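Local coordinates for protein oxidized polyvinyl alcohol hydrolase (Pseudomonas sp., PDB 3WL8) that hydrolyses beta-diketones such as 4,6-nonanedione and oxidized polyvinyl alcohol, carrying out the second step of polyvinyl alcohol degradation, at residues A[69-74]-A[124-129]; A[175-180]-A[301-306]. The protein carries 1 engineered substitution. All coordinates share one frame; numbering follows the deposited sequence.

In the fold
Contacts 1 and 2 meet round the bound octanoic acid, at the probable active site, their centres 11 Å apart. The chain has the central, mainly parallel sheet and nucleophile elbow of an alpha/beta hydrolase. Contact 2 carries that elbow, with engineered Ala177 at the charge-relay position assigned by similarity. Contact 1 adds the loop after strand 62-68 and the tryptophan-rich segment 124-129; Gly70 and the Ala177 side chain come within about 4 Å at their nearest atoms. Direct packing joins the two contacts: Pro128 CB lies 3.4 Å from Ser178 OG, and Trp129 NE1 3.5 Å from Gly179 CA. The ligand thus has its carboxyl end between both contacts and its chain along contact 1.

Contact 1: A[69-74]-A[124-129]; sequences TGSVES and WNWNPW. With OCA (octanoic acid (caprylic acid)), chain C.
Thr69 meets Trp129 through its carbonyl: Trp129 NE1 donates to Thr69 O over 2.9 Å. The oxygen lies almost in the indole plane, though the donor is tilted from the carbonyl plane. Thr69 CG2 reaches Trp129 CZ2 at 4.1 Å, the two side chains crossing at about a right angle, while Thr69 OG1 turns back into its own loop and donates to Glu73 O from above that carbonyl's plane. At Gly70 the contact is again through the backbone, with Gly70 O against Pro128 CB at 3.8 Å. Ser71 carries the polar centre. With OG beside the backbone N and anti to the carbonyl carbon (chi1 -62°), the hydroxyl is placed to accept from Trp126 NE1 at 2.9 Å in a nearly straight bond (170°), with Ser71 OG in the indole plane. The same Ser71 OG gives its proton to the ligand's O2 at 2.7 Å, an arrangement the indole N-H probably favours. Pro128 CG packs beside Ser71 OG at 3.6 Å. Trp126 also lies under the ligand's chain: octanoic acid C4 sits 3.7 Å above the ring plane, over its centre, and the tail runs on toward Asn125, whose ND2 lies 3.8 Å from the ligand's C8. An alanine in place of Trp126 would probably leave the Ser71 hydroxyl without its donor, free to turn from the carboxyl group, and strip the ligand's chain of the aromatic face beneath it. The contact thus joins two loops, one between strand 62-68 and helix 75-80, which Ser74 OG caps through Asp77 N, the other ahead of helix 148-160, and Trp129 reaches across to Met182 of helix 178-189 and Asp149 of helix 148-160.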
loop_
_atom_site.group_PDB
_atom_site.type_symbol
_atom_site.label_atom_id
_atom_site.label_comp_id
_atom_site.label_asym_id
_atom_site.label_seq_id
_atom_site.Cartn_x
_atom_site.Cartn_y
_atom_site.Cartn_z
ATOM N N THR A 69 7.128 -4.450 -1.501
ATOM C CA THR A 69 7.304 -4.818 -2.899
ATOM C C THR A 69 5.983 -5.377 -3.422
ATOM O O THR A 69 4.985 -5.437 -2.686
ATOM C CB THR A 69 8.418 -5.866 -3.012
ATOM O OG1 THR A 69 8.752 -6.029 -4.393
ATOM C CG2 THR A 69 7.982 -7.199 -2.349
ATOM N N GLY A 70 5.994 -5.755 -4.690
ATOM C CA GLY A 70 4.823 -6.327 -5.364
ATOM C C GLY A 70 4.880 -7.832 -5.572
ATOM O O GLY A 70 5.278 -8.567 -4.687
ATOM N N SER A 71 4.488 -8.285 -6.755
ATOM C CA SER A 71 4.412 -9.733 -7.019
ATOM C C SER A 71 5.692 -10.384 -7.441
ATOM O O SER A 71 5.938 -11.519 -7.065
ATOM C CB SER A 71 3.360 -9.977 -8.114
ATOM O OG SER A 71 2.076 -9.555 -7.670
ATOM N N VAL A 72 6.527 -9.653 -8.188
ATOM C CA VAL A 72 7.780 -10.233 -8.697
ATOM C C VAL A 72 9.075 -9.664 -8.116
ATOM O O VAL A 72 10.030 -10.421 -7.923
ATOM C CB VAL A 72 7.823 -10.126 -10.219
ATOM C CG1 VAL A 72 9.204 -10.608 -10.754
ATOM C CG2 VAL A 72 6.690 -10.949 -10.816
ATOM N N GLU A 73 9.130 -8.382 -7.780
ATOM C CA GLU A 73 10.373 -7.853 -7.193
ATOM C C GLU A 73 10.579 -8.326 -5.782
ATOM O O GLU A 73 9.621 -8.467 -5.008
ATOM C CB GLU A 73 10.377 -6.313 -7.178
ATOM C CG GLU A 73 10.369 -5.763 -8.587
ATOM C CD GLU A 73 9.830 -4.347 -8.661
ATOM O OE1 GLU A 73 8.772 -4.086 -8.071
ATOM O OE2 GLU A 73 10.454 -3.472 -9.342
ATOM N N SER A 74 11.825 -8.614 -5.448
ATOM C CA SER A 74 12.109 -9.041 -4.080
ATOM C C SER A 74 12.056 -7.848 -3.141
ATOM O O SER A 74 12.043 -6.712 -3.575
ATOM C CB SER A 74 13.498 -9.676 -3.985
ATOM O OG SER A 74 14.513 -8.732 -4.320
ATOM N N TRP A 124 -7.498 -16.038 0.538
ATOM C CA TRP A 124 -6.838 -14.837 0.043
ATOM C C TRP A 124 -6.795 -14.827 -1.466
ATOM O O TRP A 124 -6.639 -15.875 -2.129
ATOM C CB TRP A 124 -5.411 -14.735 0.603
ATOM C CG TRP A 124 -5.433 -14.543 2.089
ATOM C CD1 TRP A 124 -5.164 -15.500 3.046
ATOM C CD2 TRP A 124 -5.825 -13.368 2.801
ATOM N NE1 TRP A 124 -5.364 -14.981 4.306
ATOM C CE2 TRP A 124 -5.773 -13.675 4.178
ATOM C CE3 TRP A 124 -6.218 -12.082 2.409
ATOM C CZ2 TRP A 124 -6.089 -12.753 5.145
ATOM C CZ3 TRP A 124 -6.547 -11.154 3.381
ATOM C CH2 TRP A 124 -6.482 -11.482 4.736
ATOM N N ASN A 125 -6.923 -13.627 -2.020
ATOM C CA ASN A 125 -6.940 -13.508 -3.455
ATOM C C ASN A 125 -5.613 -13.696 -4.195
ATOM O O ASN A 125 -5.561 -14.360 -5.248
ATOM C CB ASN A 125 -7.513 -12.142 -3.869
ATOM C CG ASN A 125 -7.854 -12.109 -5.344
ATOM O OD1 ASN A 125 -8.701 -12.854 -5.756
ATOM N ND2 ASN A 125 -7.186 -11.277 -6.121
ATOM N N TRP A 126 -4.545 -13.130 -3.639
ATOM C CA TRP A 126 -3.275 -13.080 -4.332
ATOM C C TRP A 126 -2.194 -13.368 -3.288
ATOM O O TRP A 126 -2.214 -12.805 -2.212
ATOM C CB TRP A 126 -3.187 -11.649 -4.935
ATOM C CG TRP A 126 -2.192 -11.566 -6.026
ATOM C CD1 TRP A 126 -1.079 -10.801 -6.035
ATOM C CD2 TRP A 126 -2.175 -12.333 -7.235
ATOM N NE1 TRP A 126 -0.340 -11.052 -7.159
ATOM C CE2 TRP A 126 -0.997 -11.986 -7.922
ATOM C CE3 TRP A 126 -3.055 -13.277 -7.806
ATOM C CZ2 TRP A 126 -0.652 -12.539 -9.172
ATOM C CZ3 TRP A 126 -2.707 -13.833 -9.056
ATOM C CH2 TRP A 126 -1.507 -13.448 -9.720
ATOM N N ASN A 127 -1.232 -14.223 -3.635
ATOM C CA ASN A 127 -0.242 -14.690 -2.671
ATOM C C ASN A 127 0.865 -13.801 -2.094
ATOM O O ASN A 127 1.366 -14.099 -0.998
ATOM C CB ASN A 127 0.391 -15.958 -3.266
ATOM C CG ASN A 127 0.836 -16.946 -2.222
ATOM O OD1 ASN A 127 0.149 -17.183 -1.244
ATOM N ND2 ASN A 127 1.996 -17.563 -2.453
ATOM N N PRO A 128 1.259 -12.705 -2.788
ATOM C CA PRO A 128 2.326 -11.856 -2.252
ATOM C C PRO A 128 2.085 -11.287 -0.847
ATOM O O PRO A 128 2.991 -11.242 0.008
ATOM C CB PRO A 128 2.468 -10.739 -3.304
ATOM C CG PRO A 128 2.152 -11.464 -4.582
ATOM C CD PRO A 128 0.951 -12.352 -4.193
ATOM N N TRP A 129 0.850 -10.853 -0.616
ATOM C CA TRP A 129 0.457 -10.292 0.677
ATOM C C TRP A 129 -0.974 -10.716 0.961
ATOM O O TRP A 129 -1.707 -11.084 0.029
ATOM C CB TRP A 129 0.482 -8.744 0.668
ATOM C CG TRP A 129 1.796 -8.111 0.237
ATOM C CD1 TRP A 129 2.090 -7.594 -0.989
ATOM C CD2 TRP A 129 2.954 -7.907 1.040
ATOM N NE1 TRP A 129 3.356 -7.081 -1.009
ATOM C CE2 TRP A 129 3.916 -7.252 0.227
ATOM C CE3 TRP A 129 3.280 -8.211 2.368
ATOM C CZ2 TRP A 129 5.189 -6.895 0.702
ATOM C CZ3 TRP A 129 4.519 -7.873 2.834
ATOM C CH2 TRP A 129 5.479 -7.217 2.006
HETATM C C1 OCA C . 0.250 -7.080 -9.367
HETATM C C2 OCA C . -0.814 -8.021 -8.800
HETATM C C3 OCA C . -1.999 -8.175 -9.757
HETATM C C4 OCA C . -3.060 -9.026 -9.055
HETATM C C5 OCA C . -4.095 -9.534 -10.058
HETATM C C6 OCA C . -5.092 -10.442 -9.334
HETATM C C7 OCA C . -5.818 -11.302 -10.370
HETATM C C8 OCA C . -6.571 -12.424 -9.652
HETATM O O1 OCA C . -0.167 -6.068 -9.972
HETATM O O2 OCA C . 1.413 -7.232 -8.935
#

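Contact 2: A[175-180]-A[301-306]; sequences GIASGG and HGHMWP. Engineered in segment 175-180: Ala177 (natural residue Ser). With OCA (octanoic acid (caprylic acid)), chain C.
Ile176 packs against Trp305, and Ile176 has the largest area covered in the contact. Ile176 CB lies 3.7 Å from Trp305 CE3, and Ile176 CG2 meets the ring edge in its plane. The other branch, CG1, anti to the backbone N (chi1 177°), leads instead to the Met304-Trp305 backbone, where CD1 lies 3.3 Å from Met304 O. Gly175 C adds a looser touch on Trp305 CZ3 at 4.1 Å. Pro306 CD covers part of one face of the indole, whose NE1 is hydrogen-bonded to Asn314 OD1 of helix 310-322, which should help hold the ring's rotation.

The polar side of the contact centres on His303. Its NE2 donates to the ligand's O1 over 2.7 Å, while ND1 is bonded to Asp258 and the ring stacks on Tyr275, so the imidazole is held from several sides. Ala177 CB, on the residue engineered from serine, approaches His303 NE2 to 3.4 Å and the ligand's O2 to 3.2 Å.

Backbone geometry sets that position. Ala177 combines phi 61° with psi -122°, the strained conformation of a nucleophile elbow, in the sharp turn between strand 170-176 and helix 178-189; Gly175 and Gly179 frame the Gly-X-Ser-X-Gly pattern of the natural sequence.

In this engineered form the ligand's carboxyl group lies against the Ala177 methyl while bonded to His303. The arrangement is consistent with a Ser-His-Asp relay in which His303 would face the natural serine and Asp258 would orient His303.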
loop_
_atom_site.group_PDB
_atom_site.type_symbol
_atom_site.label_atom_id
_atom_site.label_comp_id
_atom_site.label_asym_id
_atom_site.label_seq_id
_atom_site.Cartn_x
_atom_site.Cartn_y
_atom_site.Cartn_z
ATOM N N GLY A 175 3.410 0.964 -1.182
ATOM C CA GLY A 175 4.059 -0.077 -1.954
ATOM C C GLY A 175 3.519 -0.081 -3.361
ATOM O O GLY A 175 2.618 0.678 -3.693
ATOM N N ILE A 176 4.069 -0.981 -4.160
ATOM C CA ILE A 176 3.691 -1.090 -5.572
ATOM C C ILE A 176 2.912 -2.347 -5.891
ATOM O O ILE A 176 3.199 -3.414 -5.358
ATOM C CB ILE A 176 4.988 -1.051 -6.480
ATOM C CG1 ILE A 176 4.631 -1.239 -7.977
ATOM C CG2 ILE A 176 5.990 -2.165 -6.043
ATOM C CD1 ILE A 176 3.924 0.001 -8.550
ATOM N N ALA A 177 1.880 -2.204 -6.716
ATOM C CA ALA A 177 1.139 -3.364 -7.217
ATOM C C ALA A 177 0.521 -4.123 -6.083
ATOM O O ALA A 177 -0.246 -3.514 -5.359
ATOM C CB ALA A 177 2.126 -4.231 -8.069
ATOM N N SER A 178 0.820 -5.403 -5.895
ATOM C CA SER A 178 0.203 -6.121 -4.758
ATOM C C SER A 178 0.551 -5.409 -3.449
ATOM O O SER A 178 -0.246 -5.443 -2.496
ATOM C CB SER A 178 0.685 -7.580 -4.755
ATOM O OG SER A 178 0.094 -8.353 -3.699
ATOM N N GLY A 179 1.727 -4.795 -3.396
ATOM C CA GLY A 179 2.085 -3.993 -2.210
ATOM C C GLY A 179 1.221 -2.737 -2.072
ATOM O O GLY A 179 1.023 -2.244 -0.963
ATOM N N GLY A 180 0.745 -2.222 -3.198
ATOM C CA GLY A 180 -0.174 -1.099 -3.204
ATOM C C GLY A 180 -1.535 -1.587 -2.730
ATOM O O GLY A 180 -2.250 -0.878 -2.013
ATOM N N HIS A 301 4.536 5.961 -16.316
ATOM C CA HIS A 301 5.539 4.922 -16.316
ATOM C C HIS A 301 4.990 3.496 -16.386
ATOM O O HIS A 301 5.777 2.548 -16.432
ATOM C CB HIS A 301 6.350 5.080 -15.048
ATOM C CG HIS A 301 5.542 4.863 -13.800
ATOM N ND1 HIS A 301 4.580 5.751 -13.367
ATOM C CD2 HIS A 301 5.496 3.818 -12.948
ATOM C CE1 HIS A 301 3.976 5.261 -12.299
ATOM N NE2 HIS A 301 4.509 4.083 -12.038
ATOM N N GLY A 302 3.667 3.352 -16.332
ATOM C CA GLY A 302 3.067 2.024 -16.423
ATOM C C GLY A 302 2.824 1.387 -15.068
ATOM O O GLY A 302 2.444 2.078 -14.111
ATOM N N HIS A 303 3.012 0.073 -14.994
ATOM C CA HIS A 303 2.798 -0.677 -13.763
ATOM C C HIS A 303 4.134 -1.132 -13.178
ATOM O O HIS A 303 4.575 -2.278 -13.398
ATOM C CB HIS A 303 1.947 -1.922 -14.063
ATOM C CG HIS A 303 1.400 -2.574 -12.834
ATOM N ND1 HIS A 303 0.583 -1.905 -11.951
ATOM C CD2 HIS A 303 1.560 -3.827 -12.329
ATOM C CE1 HIS A 303 0.261 -2.712 -10.952
ATOM N NE2 HIS A 303 0.839 -3.884 -11.159
ATOM N N MET A 304 4.787 -0.255 -12.448
ATOM C CA MET A 304 6.077 -0.567 -11.828
ATOM C C MET A 304 6.374 0.612 -10.921
ATOM O O MET A 304 5.611 1.604 -10.878
ATOM C CB MET A 304 7.181 -0.727 -12.895
ATOM C CG MET A 304 7.314 0.470 -13.767
ATOM S SD MET A 304 8.361 0.146 -15.262
ATOM C CE MET A 304 9.596 -0.761 -14.674
ATOM N N TRP A 305 7.417 0.523 -10.124
ATOM C CA TRP A 305 7.674 1.690 -9.267
ATOM C C TRP A 305 7.862 2.920 -10.144
ATOM O O TRP A 305 8.458 2.812 -11.208
ATOM C CB TRP A 305 8.983 1.491 -8.479
ATOM C CG TRP A 305 9.056 2.392 -7.272
ATOM C CD1 TRP A 305 9.560 3.672 -7.223
ATOM C CD2 TRP A 305 8.473 2.139 -6.007
ATOM N NE1 TRP A 305 9.299 4.225 -6.008
ATOM C CE2 TRP A 305 8.633 3.305 -5.234
ATOM C CE3 TRP A 305 7.807 1.030 -5.445
ATOM C CZ2 TRP A 305 8.151 3.413 -3.918
ATOM C CZ3 TRP A 305 7.326 1.136 -4.145
ATOM C CH2 TRP A 305 7.508 2.327 -3.392
ATOM N N PRO A 306 7.402 4.108 -9.696
ATOM C CA PRO A 306 7.568 5.351 -10.472
ATOM C C PRO A 306 8.982 5.402 -11.057
ATOM O O PRO A 306 9.960 5.270 -10.333
ATOM C CB PRO A 306 7.284 6.429 -9.433
ATOM C CG PRO A 306 6.107 5.789 -8.716
ATOM C CD PRO A 306 6.623 4.356 -8.478
HETATM C C1 OCA C . 0.250 -7.080 -9.367
HETATM C C2 OCA C . -0.814 -8.021 -8.800
HETATM C C3 OCA C . -1.999 -8.175 -9.757
HETATM C C4 OCA C . -3.060 -9.026 -9.055
HETATM C C5 OCA C . -4.095 -9.534 -10.058
HETATM C C6 OCA C . -5.092 -10.442 -9.334
HETATM C C7 OCA C . -5.818 -11.302 -10.370
HETATM C C8 OCA C . -6.571 -12.424 -9.652
HETATM O O1 OCA C . -0.167 -6.068 -9.972
HETATM O O2 OCA C . 1.413 -7.232 -8.935
#